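Local atomic coordinates of benzoylformate Decarboxylase (Polynucleobacter necessarius, PDB entry 4K9Q), a protein that binds thiamine diphosphate and magnesium and probably decarboxylates benzoylformate to benzaldehyde and carbon dioxide. Residues M1-L11 and D162-A173. Residues are numbered along the deposited sequence; the frame is centred on the assembly and turned at random. Where two conformers were deposited one is given.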
loop_
_atom_site.group_PDB
_atom_site.type_symbol
_atom_site.label_atom_id
_atom_site.label_comp_id
_atom_site.label_asym_id
_atom_site.label_seq_id
_atom_site.Cartn_x
_atom_site.Cartn_y
_atom_site.Cartn_z
ATOM N N MET A 1 13.443 -36.161 2.398
ATOM C CA MET A 1 13.467 -34.728 2.138
ATOM C C MET A 1 14.167 -34.447 0.824
ATOM O O MET A 1 14.968 -35.250 0.352
ATOM C CB MET A 1 14.208 -33.993 3.259
ATOM C CG MET A 1 13.682 -34.273 4.653
ATOM S SD MET A 1 14.472 -33.225 5.890
ATOM C CE MET A 1 13.446 -31.768 5.813
ATOM N N ARG A 2 13.848 -33.309 0.219
ATOM C CA ARG A 2 14.543 -32.850 -0.974
ATOM C C ARG A 2 14.752 -31.342 -0.888
ATOM O O ARG A 2 14.207 -30.694 -0.001
ATOM C CB ARG A 2 13.762 -33.227 -2.235
ATOM C CG ARG A 2 13.906 -34.692 -2.616
ATOM C CD ARG A 2 13.247 -35.011 -3.945
ATOM N NE ARG A 2 13.929 -36.122 -4.607
ATOM C CZ ARG A 2 13.586 -37.399 -4.482
ATOM N NH1 ARG A 2 14.279 -38.334 -5.123
ATOM N NH2 ARG A 2 12.553 -37.742 -3.718
ATOM N N THR A 3 15.549 -30.780 -1.795
ATOM C CA THR A 3 15.764 -29.334 -1.753
ATOM C C THR A 3 14.510 -28.612 -2.224
ATOM O O THR A 3 13.743 -29.137 -3.030
ATOM C CB THR A 3 16.928 -28.869 -2.648
ATOM O OG1 THR A 3 16.645 -29.198 -4.014
ATOM C CG2 THR A 3 18.240 -29.521 -2.219
ATOM N N VAL A 4 14.314 -27.405 -1.713
ATOM C CA VAL A 4 13.260 -26.529 -2.202
ATOM C C VAL A 4 13.294 -26.472 -3.735
ATOM O O VAL A 4 12.262 -26.563 -4.399
ATOM C CB VAL A 4 13.426 -25.111 -1.621
ATOM C CG1 VAL A 4 12.470 -24.126 -2.316
ATOM C CG2 VAL A 4 13.248 -25.111 -0.098
ATOM N N LYS A 5 14.489 -26.343 -4.309
ATOM C CA LYS A 5 14.606 -26.242 -5.760
ATOM C C LYS A 5 14.080 -27.499 -6.472
ATOM O O LYS A 5 13.291 -27.402 -7.418
ATOM C CB LYS A 5 16.052 -25.942 -6.181
ATOM C CG LYS A 5 16.214 -25.730 -7.689
ATOM C CD LYS A 5 17.550 -25.083 -8.035
ATOM C CE LYS A 5 18.729 -26.005 -7.757
ATOM N NZ LYS A 5 18.822 -27.130 -8.726
ATOM N N GLU A 6 14.501 -28.675 -6.013
ATOM C CA GLU A 6 14.069 -29.903 -6.675
ATOM C C GLU A 6 12.546 -30.066 -6.610
ATOM O O GLU A 6 11.906 -30.402 -7.603
ATOM C CB GLU A 6 14.773 -31.140 -6.103
ATOM C CG GLU A 6 14.516 -32.379 -6.946
ATOM C CD GLU A 6 15.317 -33.590 -6.509
ATOM O OE1 GLU A 6 16.184 -33.455 -5.621
ATOM O OE2 GLU A 6 15.071 -34.683 -7.059
ATOM N N ILE A 7 11.971 -29.812 -5.439
ATOM C CA ILE A 7 10.525 -29.920 -5.255
ATOM C C ILE A 7 9.758 -28.908 -6.109
ATOM O O ILE A 7 8.716 -29.220 -6.682
ATOM C CB ILE A 7 10.166 -29.757 -3.777
ATOM C CG1 ILE A 7 10.822 -30.891 -2.979
ATOM C CG2 ILE A 7 8.648 -29.717 -3.579
ATOM C CD1 ILE A 7 10.818 -30.670 -1.481
ATOM N N THR A 8 10.287 -27.691 -6.192
ATOM C CA THR A 8 9.636 -26.634 -6.958
ATOM C C THR A 8 9.646 -26.942 -8.455
ATOM O O THR A 8 8.628 -26.792 -9.139
ATOM C CB THR A 8 10.307 -25.272 -6.685
ATOM O OG1 THR A 8 10.198 -24.960 -5.288
ATOM C CG2 THR A 8 9.646 -24.171 -7.508
ATOM N N PHE A 9 10.793 -27.367 -8.978
ATOM C CA PHE A 9 10.852 -27.696 -10.391
ATOM C C PHE A 9 9.951 -28.893 -10.709
ATOM O O PHE A 9 9.296 -28.920 -11.760
ATOM C CB PHE A 9 12.297 -27.903 -10.862
ATOM C CG PHE A 9 12.983 -26.624 -11.246
ATOM C CD1 PHE A 9 12.911 -26.150 -12.546
ATOM C CD2 PHE A 9 13.680 -25.882 -10.305
ATOM C CE1 PHE A 9 13.532 -24.956 -12.902
ATOM C CE2 PHE A 9 14.300 -24.692 -10.655
ATOM C CZ PHE A 9 14.225 -24.231 -11.953
ATOM N N ASP A 10 9.873 -29.851 -9.787
ATOM C CA ASP A 10 8.952 -30.976 -9.967
ATOM C C ASP A 10 7.483 -30.528 -10.008
ATOM O O ASP A 10 6.692 -31.033 -10.808
ATOM C CB ASP A 10 9.161 -32.047 -8.901
ATOM C CG ASP A 10 10.225 -33.069 -9.294
ATOM O OD1 ASP A 10 10.612 -33.129 -10.486
ATOM O OD2 ASP A 10 10.658 -33.824 -8.402
ATOM N N LEU A 11 7.120 -29.575 -9.154
ATOM C CA LEU A 11 5.784 -28.982 -9.218
ATOM C C LEU A 11 5.539 -28.325 -10.576
ATOM O O LEU A 11 4.491 -28.510 -11.194
ATOM C CB LEU A 11 5.581 -27.964 -8.087
ATOM C CG LEU A 11 4.293 -27.140 -8.168
ATOM C CD1 LEU A 11 3.074 -28.031 -7.947
ATOM C CD2 LEU A 11 4.316 -26.020 -7.148
ATOM N N ASP A 162 16.927 -19.797 0.033
ATOM C CA ASP A 162 15.881 -20.795 0.252
ATOM C C ASP A 162 16.104 -22.061 -0.582
ATOM O O ASP A 162 15.774 -23.168 -0.141
ATOM C CB ASP A 162 14.497 -20.237 -0.098
ATOM C CG ASP A 162 13.982 -19.211 0.910
ATOM O OD1 ASP A 162 14.644 -18.946 1.935
ATOM O OD2 ASP A 162 12.884 -18.678 0.659
ATOM N N TRP A 163 16.652 -21.889 -1.783
ATOM C CA TRP A 163 16.637 -22.935 -2.798
ATOM C C TRP A 163 17.369 -24.213 -2.422
ATOM O O TRP A 163 16.946 -25.299 -2.813
ATOM C CB TRP A 163 17.160 -22.392 -4.136
ATOM C CG TRP A 163 16.281 -21.312 -4.659
ATOM C CD1 TRP A 163 16.556 -19.971 -4.711
ATOM C CD2 TRP A 163 14.955 -21.471 -5.172
ATOM N NE1 TRP A 163 15.480 -19.292 -5.239
ATOM C CE2 TRP A 163 14.486 -20.190 -5.529
ATOM C CE3 TRP A 163 14.115 -22.575 -5.364
ATOM C CZ2 TRP A 163 13.217 -19.985 -6.069
ATOM C CZ3 TRP A 163 12.864 -22.369 -5.909
ATOM C CH2 TRP A 163 12.426 -21.084 -6.252
ATOM N N GLU A 164 18.459 -24.076 -1.673
ATOM C CA GLU A 164 19.293 -25.220 -1.300
ATOM C C GLU A 164 18.840 -25.897 -0.010
ATOM O O GLU A 164 19.435 -26.891 0.413
ATOM C CB GLU A 164 20.745 -24.774 -1.122
ATOM C CG GLU A 164 20.938 -23.808 0.042
ATOM C CD GLU A 164 22.388 -23.404 0.248
ATOM O OE1 GLU A 164 22.643 -22.565 1.136
ATOM O OE2 GLU A 164 23.272 -23.920 -0.468
ATOM N N LYS A 165 17.816 -25.352 0.639
ATOM C CA LYS A 165 17.353 -25.931 1.907
ATOM C C LYS A 165 16.679 -27.287 1.680
ATOM O O LYS A 165 15.868 -27.448 0.766
ATOM C CB LYS A 165 16.383 -24.985 2.627
ATOM C CG LYS A 165 16.958 -23.606 2.994
ATOM C CD LYS A 165 18.085 -23.719 4.016
ATOM C CE LYS A 165 18.476 -22.357 4.573
ATOM N NZ LYS A 165 19.364 -21.644 3.636
ATOM N N LEU A 166 17.031 -28.269 2.505
ATOM C CA LEU A 166 16.321 -29.544 2.518
ATOM C C LEU A 166 15.043 -29.399 3.316
ATOM O O LEU A 166 15.068 -28.936 4.457
ATOM C CB LEU A 166 17.180 -30.626 3.159
ATOM C CG LEU A 166 18.298 -31.206 2.300
ATOM C CD1 LEU A 166 19.071 -32.233 3.114
ATOM C CD2 LEU A 166 17.720 -31.834 1.042
ATOM N N ILE A 167 13.926 -29.797 2.720
ATOM C CA ILE A 167 12.624 -29.657 3.361
ATOM C C ILE A 167 11.822 -30.943 3.190
ATOM O O ILE A 167 12.101 -31.740 2.292
ATOM C CB ILE A 167 11.821 -28.468 2.772
ATOM C CG1 ILE A 167 11.518 -28.695 1.288
ATOM C CG2 ILE A 167 12.571 -27.149 2.975
ATOM C CD1 ILE A 167 10.405 -27.795 0.741
ATOM N N PRO A 168 10.821 -31.154 4.059
ATOM C CA PRO A 168 9.962 -32.334 3.932
ATOM C C PRO A 168 9.298 -32.394 2.564
ATOM O O PRO A 168 8.875 -31.369 2.021
ATOM C CB PRO A 168 8.909 -32.116 5.023
ATOM C CG PRO A 168 9.594 -31.263 6.033
ATOM C CD PRO A 168 10.464 -30.335 5.230
ATOM N N GLU A 169 9.234 -33.592 2.000
ATOM C CA GLU A 169 8.557 -33.792 0.733
ATOM C C GLU A 169 7.053 -33.760 0.969
ATOM O O GLU A 169 6.472 -34.732 1.457
ATOM C CB GLU A 169 8.973 -35.128 0.109
ATOM C CG GLU A 169 9.866 -35.004 -1.113
ATOM C CD GLU A 169 9.118 -34.527 -2.346
ATOM O OE1 GLU A 169 9.563 -34.846 -3.472
ATOM O OE2 GLU A 169 8.086 -33.833 -2.195
ATOM N N VAL A 170 6.435 -32.627 0.650
ATOM C CA VAL A 170 4.987 -32.482 0.753
ATOM C C VAL A 170 4.391 -32.268 -0.635
ATOM O O VAL A 170 4.941 -31.529 -1.457
ATOM C CB VAL A 170 4.589 -31.311 1.673
ATOM C CG1 VAL A 170 3.080 -31.107 1.656
ATOM C CG2 VAL A 170 5.079 -31.566 3.093
ATOM N N ASP A 171 3.274 -32.940 -0.891
ATOM C CA ASP A 171 2.592 -32.840 -2.171
ATOM C C ASP A 171 1.730 -31.584 -2.159
ATOM O O ASP A 171 0.701 -31.546 -1.486
ATOM C CB ASP A 171 1.719 -34.079 -2.392
ATOM C CG ASP A 171 1.140 -34.144 -3.791
ATOM O OD1 ASP A 171 1.838 -33.745 -4.746
ATOM O OD2 ASP A 171 -0.015 -34.598 -3.936
ATOM N N VAL A 172 2.154 -30.546 -2.880
ATOM C CA VAL A 172 1.387 -29.305 -2.870
ATOM C C VAL A 172 0.557 -29.105 -4.128
ATOM O O VAL A 172 -0.257 -28.187 -4.182
ATOM C CB VAL A 172 2.267 -28.045 -2.634
ATOM C CG1 VAL A 172 3.073 -28.183 -1.348
ATOM C CG2 VAL A 172 3.165 -27.780 -3.829
ATOM N N ALA A 173 0.743 -29.955 -5.133
ATOM C CA ALA A 173 0.029 -29.773 -6.394
ATOM C C ALA A 173 -1.493 -29.849 -6.249
ATOM O O ALA A 173 -2.022 -30.748 -5.590
ATOM C CB ALA A 173 0.510 -30.767 -7.444
#
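Lys165 O is gripped by two groups of the N-terminal segment. Val4 N donates to Lys165 O at 2.9 Å, and Thr3 CA makes a CH...O contact with the same atom. This is the end of a two-stranded antiparallel ribbon. It ties the chain start, with helix 4-15 of the N-terminal thiamine diphosphate-binding domain, to the chain that follows strand 154-159 of the same domain's parallel sheet. Arg2 and Ile167 are its hydrogen-bonded pair; the Ile167 N to Arg2 O bond is nearly straight, at 170°. Thr3 and Leu166 are the non-hydrogen-bonded pair. Thr3 is also the N-cap of the helix. With chi1 at 61°, Thr3 OG1 sits between the backbone N and carbonyl carbon and accepts from Glu6 N at 3.0 Å, while CG2 faces Leu166 CD2. Replacing Thr3 by an alanine would remove OG1 and CG2, and is likely to leave Glu6 N without its cap and the packing beside Leu166 CD2 thinner. One residue after Val4, Lys5 N donates to Trp163 O in the carbonyl plane, on a lone pair. On the face that carries Ile167, Val4 CG2 meets Ile167 CG2, and Ile7 CD1 packs tightly on Ile167 CG1 at 3.5 Å. Helix 135-147 touches Val4 and Ile7 too. Farther along the helix, Leu11 CD2 meets Val172 CG2. Thr8 OG1 donates to Val4 O from above the carbonyl plane and lies at the edge of the Trp163 ring, 3.8 Å from Trp163 CZ3.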